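Local coordinates for penicillin-binding protein 2B (Streptococcus pneumoniae, PDB 2WAE), which is a penicillin-binding transpeptidase that probably forms peptide cross-links between glycan strands of peripheral cell-wall peptidoglycan as part of the elongasome, at residues N307-I312 / G557-L562; K389-S394 / Y485-A490; F604-T609 / I665-I670. All coordinates share one frame; numbering follows the deposited sequence.

Interaction 1: N307-I312 / G557-L562; sequences NIKLTI and GGLGEL. Unlike the reference sequence in segment 557-562: Glu561 (reference Asp).
Leu559 reaches over to Asn307 and Lys309 within a mixed four-stranded sheet, in which strand 547-553 lies between strand 307-310 and the outermost strand 559-565. The two segments are therefore next-but-one neighbours rather than hydrogen-bonded partners: their axes come no closer than 8.1 Å and run nearly perpendicular, at 81°, and contact across the intervening strand depends on side chains. The close part is a small apolar patch in which the two methyls of Leu559 divide the work. CD1 rests on CB of Asn307 at 3.9 Å, while the other branch, CD2, turns to the aliphatic chain of Lys309. Leu559 gains this reach because its CG stands anti to the backbone N (chi1 -155°), which brings the isobutyl end nearer to 307-310 than the direction of its CB would suggest. Tyr551 of strand 547-553 touches both Lys309 and Leu559, and Tyr64 of strand 63-64 touches Asn307 and Leu559, so side chains of two further strands border the patch. Away from it the contact thins quickly. Gly558 and Gly560, both partly exposed, contribute little, and the two segments together bury just 166 Å². Within the close patch the chain of Lys309 bends at chi3 (93°) and crosses the Leu559 side chain at about a right angle, its CD 3.8 Å from CD2 of Leu559.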
loop_
_atom_site.group_PDB
_atom_site.type_symbol
_atom_site.label_atom_id
_atom_site.label_comp_id
_atom_site.label_asym_id
_atom_site.label_seq_id
_atom_site.Cartn_x
_atom_site.Cartn_y
_atom_site.Cartn_z
ATOM N N ASN A 307 -12.123 -6.571 13.662
ATOM C CA ASN A 307 -11.921 -5.221 13.138
ATOM C C ASN A 307 -10.481 -4.722 13.271
ATOM O O ASN A 307 -9.735 -5.216 14.116
ATOM C CB ASN A 307 -12.840 -4.239 13.866
ATOM C CG ASN A 307 -14.284 -4.694 13.896
ATOM O OD1 ASN A 307 -14.843 -4.916 14.970
ATOM N ND2 ASN A 307 -14.906 -4.815 12.723
ATOM N N ILE A 308 -10.101 -3.753 12.437
ATOM C CA ILE A 308 -8.824 -3.045 12.563
ATOM C C ILE A 308 -9.026 -1.543 12.713
ATOM O O ILE A 308 -9.835 -0.945 12.004
ATOM C CB ILE A 308 -7.899 -3.241 11.344
ATOM C CG1 ILE A 308 -8.593 -2.826 10.051
ATOM C CG2 ILE A 308 -7.372 -4.667 11.258
ATOM C CD1 ILE A 308 -7.703 -2.922 8.853
ATOM N N LYS A 309 -8.300 -0.934 13.643
ATOM C CA LYS A 309 -8.320 0.517 13.809
ATOM C C LYS A 309 -7.029 1.108 13.284
ATOM O O LYS A 309 -5.958 0.572 13.546
ATOM C CB LYS A 309 -8.469 0.911 15.274
ATOM C CG LYS A 309 -9.029 2.313 15.429
ATOM C CD LYS A 309 -9.575 2.568 16.827
ATOM C CE LYS A 309 -8.513 3.181 17.721
ATOM N NZ LYS A 309 -9.143 3.659 18.975
ATOM N N LEU A 310 -7.114 2.197 12.533
ATOM C CA LEU A 310 -5.900 2.813 11.994
ATOM C C LEU A 310 -5.178 3.770 12.953
ATOM O O LEU A 310 -5.705 4.194 13.981
ATOM C CB LEU A 310 -6.199 3.507 10.664
ATOM C CG LEU A 310 -6.985 2.703 9.628
ATOM C CD1 LEU A 310 -6.967 3.417 8.281
ATOM C CD2 LEU A 310 -6.419 1.306 9.508
ATOM N N THR A 311 -3.947 4.118 12.612
ATOM C CA THR A 311 -3.224 5.136 13.372
ATOM C C THR A 311 -3.518 6.541 12.864
ATOM O O THR A 311 -3.136 7.513 13.516
ATOM C CB THR A 311 -1.714 4.929 13.319
ATOM O OG1 THR A 311 -1.299 4.865 11.954
ATOM C CG2 THR A 311 -1.333 3.654 14.023
ATOM N N ILE A 312 -4.182 6.642 11.710
ATOM C CA ILE A 312 -4.524 7.934 11.095
ATOM C C ILE A 312 -5.898 8.431 11.542
ATOM O O ILE A 312 -6.865 7.676 11.539
ATOM C CB ILE A 312 -4.553 7.869 9.540
ATOM C CG1 ILE A 312 -3.274 7.251 8.969
ATOM C CG2 ILE A 312 -4.848 9.245 8.928
ATOM C CD1 ILE A 312 -3.364 6.946 7.478
ATOM N N GLY A 557 -22.362 -5.531 15.613
ATOM C CA GLY A 557 -21.400 -5.422 14.522
ATOM C C GLY A 557 -20.651 -4.109 14.414
ATOM O O GLY A 557 -20.607 -3.505 13.345
ATOM N N GLY A 558 -20.052 -3.657 15.511
ATOM C CA GLY A 558 -19.305 -2.403 15.481
ATOM C C GLY A 558 -18.113 -2.435 16.412
ATOM O O GLY A 558 -18.006 -3.330 17.246
ATOM N N LEU A 559 -17.226 -1.453 16.281
ATOM C CA LEU A 559 -15.973 -1.422 17.035
ATOM C C LEU A 559 -16.132 -1.779 18.516
ATOM O O LEU A 559 -16.660 -0.994 19.307
ATOM C CB LEU A 559 -15.265 -0.072 16.850
ATOM C CG LEU A 559 -13.745 -0.047 17.035
ATOM C CD1 LEU A 559 -13.037 -0.985 16.067
ATOM C CD2 LEU A 559 -13.182 1.365 16.921
ATOM N N GLY A 560 -15.681 -2.979 18.876
ATOM C CA GLY A 560 -15.722 -3.468 20.254
ATOM C C GLY A 560 -14.396 -3.195 20.935
ATOM O O GLY A 560 -13.833 -2.111 20.771
ATOM N N GLU A 561 -13.872 -4.166 21.681
ATOM C CA GLU A 561 -12.644 -3.935 22.445
ATOM C C GLU A 561 -11.379 -4.565 21.884
ATOM O O GLU A 561 -11.423 -5.361 20.941
ATOM C CB GLU A 561 -12.806 -4.319 23.913
ATOM C CG GLU A 561 -12.998 -5.799 24.147
ATOM C CD GLU A 561 -13.726 -6.057 25.451
ATOM O OE1 GLU A 561 -13.785 -5.119 26.277
ATOM O OE2 GLU A 561 -14.237 -7.185 25.648
ATOM N N LEU A 562 -10.255 -4.203 22.494
ATOM C CA LEU A 562 -8.948 -4.532 21.954
ATOM C C LEU A 562 -8.617 -6.016 22.041
ATOM O O LEU A 562 -8.764 -6.633 23.093
ATOM C CB LEU A 562 -7.876 -3.699 22.652
ATOM C CG LEU A 562 -6.471 -3.851 22.079
ATOM C CD1 LEU A 562 -6.438 -3.413 20.614
ATOM C CD2 LEU A 562 -5.477 -3.071 22.931
#

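Interaction 2: K389-S394 / Y485-A490; sequences KAATIS and YGLGSA. Unlike the reference sequence in segment 485-490: Ser489 (reference Thr).
The hydroxyl of Tyr485 donates a hydrogen bond to OG of Ser394, OH to OG 2.7 Å, and this short bond is the polar centre of a fully buried contact. The serine meets the ring at its edge, with CB in the ring plane and OG near it. Ala391, about one turn earlier on the same helix face, sets its methyl beside the ring, where CB lies 3.8 Å from CD2 of Tyr485 in an oblique approach. The same methyl also receives CD1 of Leu487, at 4.1 Å. Ser394 is held in turn by its own helix: OG sits beside the backbone N (chi1 -59°) and donates to O of Ala390 at 2.7 Å, tilted 30° out of the carbonyl plane. That carbonyl takes a second bond, from the backbone N of Ser394, which arrives from the opposite face. Farther out, Gly486, with positive phi, is the C' residue of a Schellman motif that ends helix 471-485 and turns the chain so that Leu487 also faces helix 389-398. Tyr531 packs edge-to-face with Tyr485, and Leu584 touches both Tyr485 and Ser394. Lys389, at the start of the same helix, bonds through NZ to Ser386, the probable acyl-ester serine, and to Asn445. The hydrogen-bond chain Tyr485 OH to Ser394 OG to Ala390 O thus satisfies two buried hydroxyls in sequence and helps to fix the rotation of the serine hydroxymethyl group.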
loop_
_atom_site.group_PDB
_atom_site.type_symbol
_atom_site.label_atom_id
_atom_site.label_comp_id
_atom_site.label_asym_id
_atom_site.label_seq_id
_atom_site.Cartn_x
_atom_site.Cartn_y
_atom_site.Cartn_z
ATOM N N LYS A 389 21.669 14.769 2.881
ATOM C CA LYS A 389 23.026 15.043 3.361
ATOM C C LYS A 389 23.438 14.355 4.679
ATOM O O LYS A 389 24.603 13.996 4.835
ATOM C CB LYS A 389 23.271 16.547 3.443
ATOM C CG LYS A 389 24.067 17.093 2.277
ATOM C CD LYS A 389 23.259 17.925 1.323
ATOM C CE LYS A 389 24.198 18.602 0.346
ATOM N NZ LYS A 389 23.585 19.661 -0.517
ATOM N N ALA A 390 22.501 14.169 5.613
ATOM C CA ALA A 390 22.755 13.431 6.854
ATOM C C ALA A 390 23.204 11.988 6.641
ATOM O O ALA A 390 24.059 11.475 7.365
ATOM C CB ALA A 390 21.526 13.444 7.736
ATOM N N ALA A 391 22.603 11.317 5.666
ATOM C CA ALA A 391 22.944 9.933 5.374
ATOM C C ALA A 391 24.321 9.802 4.732
ATOM O O ALA A 391 24.959 8.764 4.859
ATOM C CB ALA A 391 21.878 9.288 4.471
ATOM N N THR A 392 24.761 10.824 4.008
ATOM C CA THR A 392 26.053 10.796 3.319
ATOM C C THR A 392 27.182 11.035 4.316
ATOM O O THR A 392 28.184 10.335 4.294
ATOM C CB THR A 392 26.180 11.874 2.203
ATOM O OG1 THR A 392 25.109 11.752 1.264
ATOM C CG2 THR A 392 27.492 11.708 1.439
ATOM N N ILE A 393 27.029 12.044 5.168
ATOM C CA ILE A 393 27.913 12.250 6.301
ATOM C C ILE A 393 27.964 10.999 7.180
ATOM O O ILE A 393 29.047 10.612 7.622
ATOM C CB ILE A 393 27.488 13.505 7.107
ATOM C CG1 ILE A 393 27.660 14.753 6.232
ATOM C CG2 ILE A 393 28.328 13.668 8.370
ATOM C CD1 ILE A 393 27.080 16.025 6.830
ATOM N N SER A 394 26.828 10.340 7.415
ATOM C CA SER A 394 26.835 9.106 8.221
ATOM C C SER A 394 27.711 8.026 7.577
ATOM O O SER A 394 28.422 7.291 8.261
ATOM C CB SER A 394 25.416 8.566 8.469
ATOM O OG SER A 394 24.573 9.492 9.152
ATOM N N TYR A 485 18.754 3.799 6.639
ATOM C CA TYR A 485 17.821 4.871 6.981
ATOM C C TYR A 485 16.488 4.673 6.260
ATOM O O TYR A 485 15.515 5.365 6.551
ATOM C CB TYR A 485 18.386 6.236 6.581
ATOM C CG TYR A 485 19.383 6.846 7.535
ATOM C CD1 TYR A 485 18.986 7.433 8.738
ATOM C CD2 TYR A 485 20.733 6.863 7.221
ATOM C CE1 TYR A 485 19.928 8.002 9.607
ATOM C CE2 TYR A 485 21.671 7.430 8.064
ATOM C CZ TYR A 485 21.269 7.985 9.254
ATOM O OH TYR A 485 22.238 8.525 10.069
ATOM N N GLY A 486 16.446 3.742 5.309
ATOM C CA GLY A 486 15.210 3.468 4.582
ATOM C C GLY A 486 15.216 3.959 3.143
ATOM O O GLY A 486 14.303 3.644 2.363
ATOM N N LEU A 487 16.259 4.713 2.799
ATOM C CA LEU A 487 16.436 5.300 1.475
ATOM C C LEU A 487 16.951 4.289 0.459
ATOM O O LEU A 487 18.157 4.036 0.375
ATOM C CB LEU A 487 17.414 6.470 1.587
ATOM C CG LEU A 487 16.995 7.548 2.591
ATOM C CD1 LEU A 487 18.152 8.431 2.961
ATOM C CD2 LEU A 487 15.832 8.382 2.066
ATOM N N GLY A 488 16.031 3.690 -0.297
ATOM C CA GLY A 488 16.387 2.728 -1.332
ATOM C C GLY A 488 16.171 1.298 -0.878
ATOM O O GLY A 488 16.371 0.341 -1.641
ATOM N N SER A 489 15.755 1.139 0.374
ATOM C CA SER A 489 15.413 -0.191 0.868
ATOM C C SER A 489 13.936 -0.265 1.232
ATOM O O SER A 489 13.238 0.757 1.265
ATOM C CB SER A 489 16.275 -0.535 2.086
ATOM O OG SER A 489 16.065 0.402 3.119
ATOM N N ALA A 490 13.472 -1.477 1.516
ATOM C CA ALA A 490 12.102 -1.711 1.970
ATOM C C ALA A 490 11.839 -1.000 3.303
ATOM O O ALA A 490 12.670 -1.081 4.210
ATOM C CB ALA A 490 11.895 -3.214 2.133
#

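Interaction 3: F604-T609 / I665-I670; sequences FSDGAT and IARDII. Unlike the reference sequence in segment 604-609: Asp606 (reference Asn), Thr609 (reference Leu).
Arg667 accounts for most of the surface that helix 661-676 buries against the 604-609 loop, and much of its contact is with backbone oxygens. Its CG, anti to the backbone N (chi1 170°), runs out across the carbonyl of Phe604, with CG to Phe604 O at 3.4 Å. The chain then bends at chi3 (69°) and brings the guanidinium under the carbonyl of Asp606, whose O lies over one face of the group, 3.2 Å from NH1 of Arg667. Placed there, the oxygen meets the flat of the group and not its N-H bonds, so the approach is not a hydrogen bond. NH1 instead donates to O of Ala603, just before the loop segment. Ser605 to Ala608 form a type II turn, closed by Ala608 N to Ser605 O; its Gly607 has a positive phi, and the turn lies loosely alongside CD of Arg667. In the transpeptidase domain this helix, close to the C-terminus, packs on the central antiparallel sheet, where Ala666 touches Val647 and Val649 of strand 645-650. Apolar contact across the segments is chiefly Ala666 CB set at the edge of the Phe604 ring, in its plane, 3.9 Å from CE1. Among the charges, OD2 of Asp668 takes a weak bond from NE of Arg667 in the guanidinium plane (3.3 Å), part of a salt bridge. OD2 of Asp606 is 4.5 Å from NH1 of Arg667 and well out of that plane, so that at most a long-range attraction is likely.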
loop_
_atom_site.group_PDB
_atom_site.type_symbol
_atom_site.label_atom_id
_atom_site.label_comp_id
_atom_site.label_asym_id
_atom_site.label_seq_id
_atom_site.Cartn_x
_atom_site.Cartn_y
_atom_site.Cartn_z
ATOM N N PHE A 604 11.430 27.056 9.107
ATOM C CA PHE A 604 10.937 26.035 10.041
ATOM C C PHE A 604 10.482 26.634 11.369
ATOM O O PHE A 604 9.500 26.171 11.942
ATOM C CB PHE A 604 12.022 24.995 10.342
ATOM C CG PHE A 604 12.168 23.933 9.288
ATOM C CD1 PHE A 604 11.070 23.187 8.867
ATOM C CD2 PHE A 604 13.406 23.661 8.737
ATOM C CE1 PHE A 604 11.199 22.202 7.894
ATOM C CE2 PHE A 604 13.554 22.677 7.780
ATOM C CZ PHE A 604 12.443 21.940 7.344
ATOM N N SER A 605 11.209 27.639 11.859
ATOM C CA SER A 605 10.945 28.254 13.156
ATOM C C SER A 605 9.903 29.358 13.078
ATOM O O SER A 605 9.298 29.714 14.090
ATOM C CB SER A 605 12.232 28.873 13.732
ATOM O OG SER A 605 13.240 27.890 13.893
ATOM N N ASP A 606 9.714 29.911 11.885
ATOM C CA ASP A 606 8.904 31.113 11.699
ATOM C C ASP A 606 7.418 30.882 12.004
ATOM O O ASP A 606 6.633 30.476 11.139
ATOM C CB ASP A 606 9.116 31.641 10.279
ATOM C CG ASP A 606 8.423 32.964 10.028
ATOM O OD1 ASP A 606 8.094 33.682 11.002
ATOM O OD2 ASP A 606 8.210 33.280 8.836
ATOM N N GLY A 607 7.032 31.133 13.251
ATOM C CA GLY A 607 5.667 30.871 13.678
ATOM C C GLY A 607 5.461 29.423 14.075
ATOM O O GLY A 607 4.361 28.899 13.953
ATOM N N ALA A 608 6.507 28.761 14.558
ATOM C CA ALA A 608 6.342 27.418 15.123
ATOM C C ALA A 608 5.891 27.422 16.586
ATOM O O ALA A 608 6.415 28.180 17.423
ATOM C CB ALA A 608 7.611 26.629 14.977
ATOM N N THR A 609 4.923 26.562 16.891
ATOM C CA THR A 609 4.397 26.465 18.248
ATOM C C THR A 609 5.292 25.598 19.126
ATOM O O THR A 609 5.250 25.701 20.348
ATOM C CB THR A 609 2.936 25.967 18.279
ATOM O OG1 THR A 609 2.830 24.695 17.623
ATOM C CG2 THR A 609 2.025 26.956 17.556
ATOM N N ILE A 665 5.736 24.188 4.671
ATOM C CA ILE A 665 4.674 23.186 4.663
ATOM C C ILE A 665 4.869 22.230 5.828
ATOM O O ILE A 665 3.920 21.844 6.517
ATOM C CB ILE A 665 4.642 22.411 3.327
ATOM C CG1 ILE A 665 4.284 23.362 2.181
ATOM C CG2 ILE A 665 3.627 21.262 3.366
ATOM C CD1 ILE A 665 4.473 22.775 0.801
ATOM N N ALA A 666 6.118 21.836 6.046
ATOM C CA ALA A 666 6.404 20.908 7.128
ATOM C C ALA A 666 6.094 21.574 8.468
ATOM O O ALA A 666 5.525 20.957 9.363
ATOM C CB ALA A 666 7.837 20.454 7.066
ATOM N N ARG A 667 6.443 22.842 8.620
ATOM C CA ARG A 667 6.175 23.532 9.868
ATOM C C ARG A 667 4.676 23.518 10.159
ATOM O O ARG A 667 4.235 23.206 11.263
ATOM C CB ARG A 667 6.687 24.951 9.759
ATOM C CG ARG A 667 6.265 25.856 10.880
ATOM C CD ARG A 667 6.461 27.296 10.439
ATOM N NE ARG A 667 5.508 27.673 9.397
ATOM C CZ ARG A 667 5.778 28.498 8.384
ATOM N NH1 ARG A 667 6.988 29.040 8.251
ATOM N NH2 ARG A 667 4.829 28.774 7.497
ATOM N N ASP A 668 3.888 23.836 9.145
ATOM C CA ASP A 668 2.452 23.912 9.286
ATOM C C ASP A 668 1.805 22.571 9.616
ATOM O O ASP A 668 0.847 22.501 10.389
ATOM C CB ASP A 668 1.856 24.503 8.011
ATOM C CG ASP A 668 2.083 26.003 7.904
ATOM O OD1 ASP A 668 1.974 26.540 6.778
ATOM O OD2 ASP A 668 2.361 26.653 8.939
ATOM N N ILE A 669 2.326 21.501 9.034
ATOM C CA ILE A 669 1.838 20.172 9.372
ATOM C C ILE A 669 2.080 19.891 10.854
ATOM O O ILE A 669 1.197 19.391 11.569
ATOM C CB ILE A 669 2.498 19.103 8.504
ATOM C CG1 ILE A 669 1.970 19.202 7.076
ATOM C CG2 ILE A 669 2.231 17.710 9.051
ATOM C CD1 ILE A 669 2.737 18.337 6.070
ATOM N N ILE A 670 3.286 20.221 11.300
ATOM C CA ILE A 670 3.662 20.080 12.706
ATOM C C ILE A 670 2.834 20.980 13.626
ATOM O O ILE A 670 2.387 20.554 14.687
ATOM C CB ILE A 670 5.169 20.340 12.888
ATOM C CG1 ILE A 670 5.961 19.101 12.477
ATOM C CG2 ILE A 670 5.505 20.752 14.318
ATOM C CD1 ILE A 670 7.405 19.425 12.131
#

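Interaction 1 spans the longest stretch of chain and encloses interaction 2 within it; interaction 3 follows both. Interactions 2 and 3 lie within the transpeptidase domain, their centres 24 Å apart and nearest atoms about 12 Å apart. Interaction 2 packs helix 389-398, which begins beside the probable acyl-ester serine and whose first residue, Lys389, is consistent with the lysine of an SxxK motif starting at Ser386. Interaction 3 joins a loop to helix 661-676, which lies on the antiparallel sheet of the same domain. Interaction 1 belongs to a separate mixed sheet, its centre 35 Å and 32 Å from those of interactions 2 and 3, where strand 307-310 comes near strand 559-565.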